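Local coordinates for protein transcriptional regulator (Mesorhizobium loti, PDB 3BHQ) that probably binds cis-regulatory DNA as a TetR-family transcription factor, reading its operator through an N-terminal helix-turn-helix domain, at residues E16-A21 / E57-E62; T33-I38 / T48-F53; T80-A85 / S143-L148. All blocks are in the same frame, centred on the assembly; numbering follows the deposited sequence.

Contact 1. Residues E16-A21 / E57-E62; sequences EIIQAA and ETLFGE
In the predicted DNA-binding domain of this TetR-family protein, helix 9-28 crosses the start of the long helix 56-83, and here Ala21, Ile17 and Ile18 of the first meet Leu59 and Glu62 of the second. The local axes approach to 9.7 Å at a signed angle of -96°, nearly perpendicular, so only a small patch of each helix can touch. Leu59 buries the largest area of any residue here and touches Ala21, Ile17 and Ile18. Its CG stands anti to the backbone N (chi1 -180°), which carries the branched end across to the other helix, where Leu59 CD2 lies 3.7 Å from Ala21 CB. The single methyl of alanine suits the place, since CG, CD1 and CD2 of Leu59 all lie within 3.9 Å of Ala21 CB. Leu59 CD1 also reaches Ile17 CG2, at 4.3 Å, and Ile18 CG1, at 4.4 Å; these approaches are looser. Ile18 CD1 rests 4.3 Å from Glu62 CB, so the partly exposed glutamate uses the aliphatic root of its chain there. Phe53 of helix 46-53 touches Ile17, Ile18 and Leu59, and Ile38 of helix 35-42 touches Ala21 and Leu59. The crossing thus belongs to the compact hydrophobic core of a TetR-type helix-turn-helix domain, in which helices 9-28 and 56-83 pack against helices 35-42 and 46-53.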
loop_
_atom_site.group_PDB
_atom_site.type_symbol
_atom_site.label_atom_id
_atom_site.label_comp_id
_atom_site.label_asym_id
_atom_site.label_seq_id
_atom_site.Cartn_x
_atom_site.Cartn_y
_atom_site.Cartn_z
ATOM N N GLU A 16 -12.296 13.478 -23.550
ATOM C CA GLU A 16 -12.515 12.213 -24.277
ATOM C C GLU A 16 -11.215 11.455 -24.527
ATOM O O GLU A 16 -11.161 10.231 -24.401
ATOM C CB GLU A 16 -13.270 12.456 -25.584
ATOM C CG GLU A 16 -14.728 12.880 -25.359
ATOM C CD GLU A 16 -15.454 13.388 -26.586
ATOM O OE1 GLU A 16 -14.850 13.576 -27.659
ATOM O OE2 GLU A 16 -16.671 13.629 -26.450
ATOM N N ILE A 17 -10.163 12.199 -24.887
ATOM C CA ILE A 17 -8.856 11.609 -25.105
ATOM C C ILE A 17 -8.307 10.992 -23.792
ATOM O O ILE A 17 -7.795 9.877 -23.808
ATOM C CB ILE A 17 -7.851 12.637 -25.707
ATOM C CG1 ILE A 17 -8.304 13.042 -27.105
ATOM C CG2 ILE A 17 -6.440 12.068 -25.739
ATOM C CD1 ILE A 17 -7.612 14.321 -27.633
ATOM N N ILE A 18 -8.381 11.743 -22.693
ATOM C CA ILE A 18 -7.908 11.239 -21.393
ATOM C C ILE A 18 -8.717 10.005 -20.946
ATOM O O ILE A 18 -8.158 9.021 -20.459
ATOM C CB ILE A 18 -7.901 12.350 -20.316
ATOM C CG1 ILE A 18 -6.834 13.394 -20.651
ATOM C CG2 ILE A 18 -7.617 11.753 -18.929
ATOM C CD1 ILE A 18 -7.003 14.719 -19.930
ATOM N N GLN A 19 -10.022 10.043 -21.171
ATOM C CA GLN A 19 -10.891 8.887 -20.848
ATOM C C GLN A 19 -10.444 7.635 -21.640
ATOM O O GLN A 19 -10.308 6.520 -21.095
ATOM C CB GLN A 19 -12.340 9.279 -21.132
ATOM C CG GLN A 19 -13.399 8.271 -20.764
ATOM C CD GLN A 19 -14.816 8.724 -21.170
ATOM O OE1 GLN A 19 -15.080 9.913 -21.444
ATOM N NE2 GLN A 19 -15.732 7.761 -21.212
ATOM N N ALA A 20 -10.239 7.809 -22.958
ATOM C CA ALA A 20 -9.757 6.737 -23.805
ATOM C C ALA A 20 -8.386 6.230 -23.406
ATOM O O ALA A 20 -8.131 5.036 -23.368
ATOM C CB ALA A 20 -9.742 7.194 -25.290
ATOM N N ALA A 21 -7.487 7.156 -23.065
ATOM C CA ALA A 21 -6.134 6.799 -22.664
ATOM C C ALA A 21 -6.146 6.006 -21.363
ATOM O O ALA A 21 -5.398 5.075 -21.218
ATOM C CB ALA A 21 -5.253 8.055 -22.538
ATOM N N GLU A 57 4.055 9.301 -22.737
ATOM C CA GLU A 57 4.461 9.518 -21.340
ATOM C C GLU A 57 3.708 10.704 -20.713
ATOM O O GLU A 57 3.245 10.625 -19.572
ATOM C CB GLU A 57 5.983 9.753 -21.251
ATOM C CG GLU A 57 6.523 10.060 -19.865
ATOM C CD GLU A 57 8.046 10.016 -19.789
ATOM O OE1 GLU A 57 8.721 10.234 -20.838
ATOM O OE2 GLU A 57 8.550 9.806 -18.680
ATOM N N THR A 58 3.658 11.802 -21.445
ATOM C CA THR A 58 2.925 13.005 -21.046
ATOM C C THR A 58 1.446 12.719 -20.849
ATOM O O THR A 58 0.845 13.130 -19.836
ATOM C CB THR A 58 3.187 14.151 -22.044
ATOM O OG1 THR A 58 4.600 14.395 -22.149
ATOM C CG2 THR A 58 2.456 15.441 -21.616
ATOM N N LEU A 59 0.854 11.983 -21.794
ATOM C CA LEU A 59 -0.547 11.628 -21.709
ATOM C C LEU A 59 -0.836 10.757 -20.463
ATOM O O LEU A 59 -1.835 10.971 -19.789
ATOM C CB LEU A 59 -0.973 10.925 -22.998
ATOM C CG LEU A 59 -2.435 10.466 -23.119
ATOM C CD1 LEU A 59 -3.479 11.503 -22.693
ATOM C CD2 LEU A 59 -2.764 9.972 -24.552
ATOM N N PHE A 60 0.064 9.830 -20.144
ATOM C CA PHE A 60 -0.089 8.979 -18.936
ATOM C C PHE A 60 -0.101 9.883 -17.677
ATOM O O PHE A 60 -0.881 9.673 -16.743
ATOM C CB PHE A 60 1.041 7.946 -18.865
ATOM C CG PHE A 60 0.758 6.691 -18.040
ATOM C CD1 PHE A 60 -0.362 6.537 -17.210
ATOM C CD2 PHE A 60 1.702 5.659 -18.061
ATOM C CE1 PHE A 60 -0.549 5.345 -16.487
ATOM C CE2 PHE A 60 1.517 4.481 -17.316
ATOM C CZ PHE A 60 0.402 4.332 -16.562
ATOM N N GLY A 61 0.742 10.918 -17.666
ATOM C CA GLY A 61 0.748 11.855 -16.562
ATOM C C GLY A 61 -0.583 12.576 -16.395
ATOM O O GLY A 61 -1.081 12.737 -15.277
ATOM N N GLU A 62 -1.182 13.003 -17.508
ATOM C CA GLU A 62 -2.520 13.614 -17.471
ATOM C C GLU A 62 -3.625 12.647 -17.003
ATOM O O GLU A 62 -4.591 13.081 -16.374
ATOM C CB GLU A 62 -2.860 14.241 -18.830
ATOM C CG GLU A 62 -2.023 15.454 -19.094
ATOM C CD GLU A 62 -2.427 16.646 -18.216
ATOM O OE1 GLU A 62 -3.633 16.965 -18.077
ATOM O OE2 GLU A 62 -1.542 17.288 -17.706
#

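Contact 2. Residues T33-I38 / T48-F53; sequences TSMEEI and TVYKHF
Selenomethionine Met35 lays its end over one face of the Tyr50 ring, while Glu36 takes the hydroxyl at the ring's edge. Met35 CE stands 3.9 Å from the Tyr50 ring centroid, 21° off the normal, a CH-pi contact; SE lies farther above the same ring, making the pair a Met-aromatic contact. Bends at both chi2 and chi3 curl the chain so that Met35 CE also meets Val49 CG1 at 3.7 Å. A flexible, unbranched side chain suits this slot between a flat ring and a branched valine. Tyr50 OH donates to Glu36 OE2 at 2.7 Å, arriving on the syn side but 35° out of the carboxylate plane. A phenylalanine in place of Tyr50 would probably leave Glu36 OE2 without this hydroxyl donor. In the next shell, Lys46 forms a salt bridge with the same OE2, and Leu59 of helix 56-83 packs against Met35. Ser34 N-caps helix 35-42, Ser34 OG accepting from Glu37 N at 3.1 Å. Within the predicted helix-turn-helix, the two helices are therefore joined by an apolar contact at Met35, Val49 and the ring face, and a polar one at the hydroxyl, and the lysine would probably favour an ionised Glu36.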
loop_
_atom_site.group_PDB
_atom_site.type_symbol
_atom_site.label_atom_id
_atom_site.label_comp_id
_atom_site.label_asym_id
_atom_site.label_seq_id
_atom_site.Cartn_x
_atom_site.Cartn_y
_atom_site.Cartn_z
ATOM N N THR A 33 -0.114 -0.046 -25.746
ATOM C CA THR A 33 -0.950 0.922 -26.471
ATOM C C THR A 33 -0.080 1.992 -27.098
ATOM O O THR A 33 1.147 1.968 -26.989
ATOM C CB THR A 33 -2.097 1.493 -25.579
ATOM O OG1 THR A 33 -3.038 2.219 -26.398
ATOM C CG2 THR A 33 -1.571 2.399 -24.479
ATOM N N SER A 34 -0.730 2.893 -27.820
ATOM C CA SER A 34 -0.040 3.932 -28.535
ATOM C C SER A 34 -0.900 5.165 -28.703
ATOM O O SER A 34 -2.123 5.128 -28.527
ATOM C CB SER A 34 0.347 3.423 -29.930
ATOM O OG SER A 34 -0.806 3.111 -30.690
HETATM N N MSE A 35 -0.246 6.253 -29.063
HETATM C CA MSE A 35 -0.956 7.517 -29.333
HETATM C C MSE A 35 -1.987 7.327 -30.435
HETATM O O MSE A 35 -3.104 7.850 -30.344
HETATM C CB MSE A 35 0.040 8.607 -29.725
HETATM C CG MSE A 35 0.993 8.994 -28.598
HETATM SE SE MSE A 35 0.153 10.150 -27.282
HETATM C CE MSE A 35 0.463 11.822 -28.223
ATOM N N GLU A 36 -1.624 6.547 -31.448
ATOM C CA GLU A 36 -2.490 6.289 -32.593
ATOM C C GLU A 36 -3.731 5.488 -32.184
ATOM O O GLU A 36 -4.859 5.838 -32.556
ATOM C CB GLU A 36 -1.697 5.589 -33.727
ATOM C CG GLU A 36 -0.547 6.456 -34.360
ATOM C CD GLU A 36 0.736 6.648 -33.497
ATOM O OE1 GLU A 36 0.944 5.924 -32.484
ATOM O OE2 GLU A 36 1.540 7.550 -33.839
ATOM N N GLU A 37 -3.544 4.442 -31.380
ATOM C CA GLU A 37 -4.666 3.638 -30.887
ATOM C C GLU A 37 -5.595 4.429 -29.950
ATOM O O GLU A 37 -6.820 4.282 -29.994
ATOM C CB GLU A 37 -4.152 2.358 -30.204
ATOM C CG GLU A 37 -3.515 1.395 -31.224
ATOM C CD GLU A 37 -2.670 0.313 -30.589
ATOM O OE1 GLU A 37 -1.616 0.653 -30.019
ATOM O OE2 GLU A 37 -3.026 -0.875 -30.709
ATOM N N ILE A 38 -5.001 5.264 -29.086
ATOM C CA ILE A 38 -5.771 6.121 -28.187
ATOM C C ILE A 38 -6.596 7.139 -28.983
ATOM O O ILE A 38 -7.783 7.355 -28.686
ATOM C CB ILE A 38 -4.859 6.813 -27.136
ATOM C CG1 ILE A 38 -4.337 5.744 -26.150
ATOM C CG2 ILE A 38 -5.633 7.893 -26.348
ATOM C CD1 ILE A 38 -3.144 6.175 -25.330
ATOM N N THR A 48 -4.401 15.940 -33.435
ATOM C CA THR A 48 -4.908 16.539 -32.190
ATOM C C THR A 48 -4.286 15.926 -30.944
ATOM O O THR A 48 -3.868 16.656 -30.040
ATOM C CB THR A 48 -6.428 16.423 -32.118
ATOM O OG1 THR A 48 -6.987 17.168 -33.187
ATOM C CG2 THR A 48 -6.953 16.880 -30.745
ATOM N N VAL A 49 -4.183 14.596 -30.879
ATOM C CA VAL A 49 -3.586 13.940 -29.705
ATOM C C VAL A 49 -2.107 14.372 -29.503
ATOM O O VAL A 49 -1.717 14.763 -28.403
ATOM C CB VAL A 49 -3.789 12.398 -29.741
ATOM C CG1 VAL A 49 -3.204 11.749 -28.498
ATOM C CG2 VAL A 49 -5.282 12.071 -29.864
ATOM N N TYR A 50 -1.316 14.418 -30.581
ATOM C CA TYR A 50 0.077 14.898 -30.491
ATOM C C TYR A 50 0.187 16.382 -30.131
ATOM O O TYR A 50 1.034 16.757 -29.310
ATOM C CB TYR A 50 0.882 14.561 -31.762
ATOM C CG TYR A 50 1.375 13.120 -31.791
ATOM C CD1 TYR A 50 2.494 12.725 -31.062
ATOM C CD2 TYR A 50 0.725 12.159 -32.560
ATOM C CE1 TYR A 50 2.954 11.399 -31.101
ATOM C CE2 TYR A 50 1.155 10.823 -32.581
ATOM C CZ TYR A 50 2.273 10.460 -31.875
ATOM O OH TYR A 50 2.702 9.156 -31.960
ATOM N N LYS A 51 -0.676 17.203 -30.723
ATOM C CA LYS A 51 -0.650 18.646 -30.464
ATOM C C LYS A 51 -0.957 18.961 -28.995
ATOM O O LYS A 51 -0.340 19.856 -28.378
ATOM C CB LYS A 51 -1.607 19.396 -31.408
ATOM C CG LYS A 51 -1.087 19.491 -32.842
ATOM C CD LYS A 51 -2.181 19.741 -33.888
ATOM C CE LYS A 51 -2.847 21.099 -33.784
ATOM N NZ LYS A 51 -3.788 21.312 -34.925
ATOM N N HIS A 52 -1.918 18.227 -28.440
ATOM C CA HIS A 52 -2.412 18.500 -27.078
ATOM C C HIS A 52 -1.725 17.734 -25.974
ATOM O O HIS A 52 -1.709 18.204 -24.820
ATOM C CB HIS A 52 -3.923 18.250 -27.015
ATOM C CG HIS A 52 -4.720 19.203 -27.834
ATOM N ND1 HIS A 52 -6.084 19.355 -27.675
ATOM C CD2 HIS A 52 -4.342 20.117 -28.767
ATOM C CE1 HIS A 52 -6.517 20.284 -28.518
ATOM N NE2 HIS A 52 -5.483 20.759 -29.195
ATOM N N PHE A 53 -1.119 16.585 -26.273
ATOM C CA PHE A 53 -0.497 15.750 -25.267
ATOM C C PHE A 53 0.947 15.331 -25.519
ATOM O O PHE A 53 1.508 14.652 -24.648
ATOM C CB PHE A 53 -1.380 14.533 -24.983
ATOM C CG PHE A 53 -2.724 14.911 -24.414
ATOM C CD1 PHE A 53 -2.817 15.295 -23.085
ATOM C CD2 PHE A 53 -3.857 14.954 -25.192
ATOM C CE1 PHE A 53 -4.045 15.691 -22.528
ATOM C CE2 PHE A 53 -5.098 15.364 -24.649
ATOM C CZ PHE A 53 -5.186 15.714 -23.310
#

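Contact 3. Residues T80-A85 / S143-L148; sequences TLLSEA and SCFQKL
Leu82, on the last turn of helix 56-83, sets one methyl against Leu148, Cys144 and Phe145 of helix 123-150. CD2 of Leu82 is brought to the partner helix by a chi1 of 174°, which sets CG opposite the backbone N, and this single methyl makes the closest approaches. Leu82 CD2 lies 3.9 Å from Leu148 CD1 and 4.0 Å from Cys144 SG. Cys144 and Leu148 are four residues apart and so stand one helical turn from each other on the same face, which is why one leucine can touch both.

The side chain of Leu148 meets that of Leu82 at about a right angle, and its branch is divided between two residues: CD1 faces the leucine, while Leu148 CD2 comes within 4.4 Å of Ser83 CA. Cys144 meets the same Leu82 methyl one turn earlier. Its thiol is compact and weakly polar, filling hydrophobic space without requiring a strong hydrogen-bond partner, and its small size fits the place where the backbones come nearest, with Ser83 CA 6.8 Å from Cys144 CA. The Phe145 ring completes the set at its rim, where Leu82 CD2 lies near the ring plane, 4.2 Å from Phe145 CE1, and meets an edge rather than a face.

The surroundings are chiefly helical. Leu92 and Leu95 of helix 88-103 pack on Leu82, and Met88 of that helix reaches Leu148; Phe145 extends to Leu166 of helix 159-181 and meets the ring of Phe202 on helix 188-206. The contact therefore ties the far end of helix 56-83, beside the turn that leads into helix 88-103, to the helical bundle of the C-terminal domain.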
loop_
_atom_site.group_PDB
_atom_site.type_symbol
_atom_site.label_atom_id
_atom_site.label_comp_id
_atom_site.label_asym_id
_atom_site.label_seq_id
_atom_site.Cartn_x
_atom_site.Cartn_y
_atom_site.Cartn_z
ATOM N N THR A 80 -17.848 16.621 3.188
ATOM C CA THR A 80 -18.864 17.670 3.423
ATOM C C THR A 80 -20.109 17.074 4.095
ATOM O O THR A 80 -20.630 17.676 5.030
ATOM C CB THR A 80 -19.272 18.412 2.135
ATOM O OG1 THR A 80 -18.127 19.091 1.606
ATOM C CG2 THR A 80 -20.371 19.458 2.425
ATOM N N LEU A 81 -20.567 15.908 3.638
ATOM C CA LEU A 81 -21.723 15.239 4.278
ATOM C C LEU A 81 -21.455 14.960 5.746
ATOM O O LEU A 81 -22.316 15.256 6.567
ATOM C CB LEU A 81 -22.108 13.943 3.573
ATOM C CG LEU A 81 -22.684 14.098 2.164
ATOM C CD1 LEU A 81 -22.780 12.740 1.470
ATOM C CD2 LEU A 81 -24.040 14.803 2.198
ATOM N N LEU A 82 -20.247 14.459 6.091
ATOM C CA LEU A 82 -19.885 14.188 7.511
ATOM C C LEU A 82 -20.001 15.450 8.364
ATOM O O LEU A 82 -20.425 15.386 9.527
ATOM C CB LEU A 82 -18.469 13.628 7.660
ATOM C CG LEU A 82 -17.919 13.446 9.087
ATOM C CD1 LEU A 82 -18.881 12.614 9.951
ATOM C CD2 LEU A 82 -16.516 12.849 9.123
ATOM N N SER A 83 -19.619 16.586 7.792
ATOM C CA SER A 83 -19.756 17.882 8.473
ATOM C C SER A 83 -21.226 18.253 8.767
ATOM O O SER A 83 -21.488 19.096 9.595
ATOM C CB SER A 83 -19.079 18.998 7.665
ATOM O OG SER A 83 -19.870 19.391 6.559
ATOM N N GLU A 84 -22.176 17.644 8.055
ATOM C CA GLU A 84 -23.621 17.870 8.269
ATOM C C GLU A 84 -24.277 16.821 9.198
ATOM O O GLU A 84 -25.475 16.927 9.487
ATOM C CB GLU A 84 -24.325 17.940 6.894
ATOM C CG GLU A 84 -23.788 19.127 6.022
ATOM C CD GLU A 84 -24.205 19.110 4.551
ATOM O OE1 GLU A 84 -24.726 18.085 4.051
ATOM O OE2 GLU A 84 -23.975 20.144 3.872
ATOM N N ALA A 85 -23.519 15.841 9.695
ATOM C CA ALA A 85 -24.074 14.814 10.575
ATOM C C ALA A 85 -24.167 15.330 11.999
ATOM O O ALA A 85 -23.284 16.066 12.470
ATOM C CB ALA A 85 -23.238 13.549 10.537
ATOM N N SER A 143 -8.970 18.827 7.042
ATOM C CA SER A 143 -9.719 20.087 7.115
ATOM C C SER A 143 -11.098 19.842 7.731
ATOM O O SER A 143 -11.530 20.589 8.613
ATOM C CB SER A 143 -9.825 20.754 5.737
ATOM O OG SER A 143 -10.501 21.984 5.856
ATOM N N CYS A 144 -11.747 18.753 7.315
ATOM C CA CYS A 144 -13.037 18.338 7.896
ATOM C C CYS A 144 -12.932 18.037 9.411
ATOM O O CYS A 144 -13.755 18.500 10.206
ATOM C CB CYS A 144 -13.612 17.152 7.118
ATOM S SG CYS A 144 -14.952 16.297 7.896
ATOM N N PHE A 145 -11.919 17.270 9.808
ATOM C CA PHE A 145 -11.716 16.947 11.226
ATOM C C PHE A 145 -11.388 18.172 12.100
ATOM O O PHE A 145 -11.774 18.212 13.281
ATOM C CB PHE A 145 -10.601 15.913 11.415
ATOM C CG PHE A 145 -10.921 14.516 10.955
ATOM C CD1 PHE A 145 -12.215 14.088 10.564
ATOM C CD2 PHE A 145 -9.905 13.572 11.023
ATOM C CE1 PHE A 145 -12.440 12.741 10.176
ATOM C CE2 PHE A 145 -10.140 12.222 10.669
ATOM C CZ PHE A 145 -11.380 11.821 10.242
ATOM N N GLN A 146 -10.667 19.135 11.530
ATOM C CA GLN A 146 -10.335 20.377 12.261
ATOM C C GLN A 146 -11.602 21.140 12.595
ATOM O O GLN A 146 -11.762 21.622 13.733
ATOM C CB GLN A 146 -9.391 21.279 11.460
ATOM C CG GLN A 146 -8.944 22.571 12.209
ATOM C CD GLN A 146 -8.238 22.261 13.510
ATOM O OE1 GLN A 146 -7.101 21.775 13.513
ATOM N NE2 GLN A 146 -8.905 22.553 14.633
ATOM N N LYS A 147 -12.485 21.260 11.605
ATOM C CA LYS A 147 -13.786 21.920 11.793
ATOM C C LYS A 147 -14.640 21.161 12.809
ATOM O O LYS A 147 -15.252 21.772 13.682
ATOM C CB LYS A 147 -14.510 22.109 10.461
ATOM C CG LYS A 147 -13.772 23.069 9.527
ATOM C CD LYS A 147 -14.365 23.106 8.123
ATOM C CE LYS A 147 -13.411 23.803 7.150
ATOM N NZ LYS A 147 -13.871 23.705 5.740
ATOM N N LEU A 148 -14.647 19.828 12.733
ATOM C CA LEU A 148 -15.372 19.011 13.721
ATOM C C LEU A 148 -14.779 19.165 15.129
ATOM O O LEU A 148 -15.517 19.129 16.108
ATOM C CB LEU A 148 -15.406 17.527 13.319
ATOM C CG LEU A 148 -16.257 17.195 12.091
ATOM C CD1 LEU A 148 -15.979 15.785 11.634
ATOM C CD2 LEU A 148 -17.757 17.407 12.383
#

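How the contacts relate
Contacts 1 and 2 are neighbours within the predicted DNA-binding domain, their centres 8 Å apart. Contact 2 is nested in the chain loop closed by contact 1, and Phe53 and Ile38 join them into one core. Contact 3 lies about 33 Å from contact 1, centre to centre, on the opposite side of the chain's centre, yet both use helix 56-83, which runs from one domain into the other. All three are mainly buried. Contacts 1 and 3 depend on apolar side chains, whereas contact 2, in the predicted helix-turn-helix, adds a tyrosine-carboxylate hydrogen bond at its partly exposed margin.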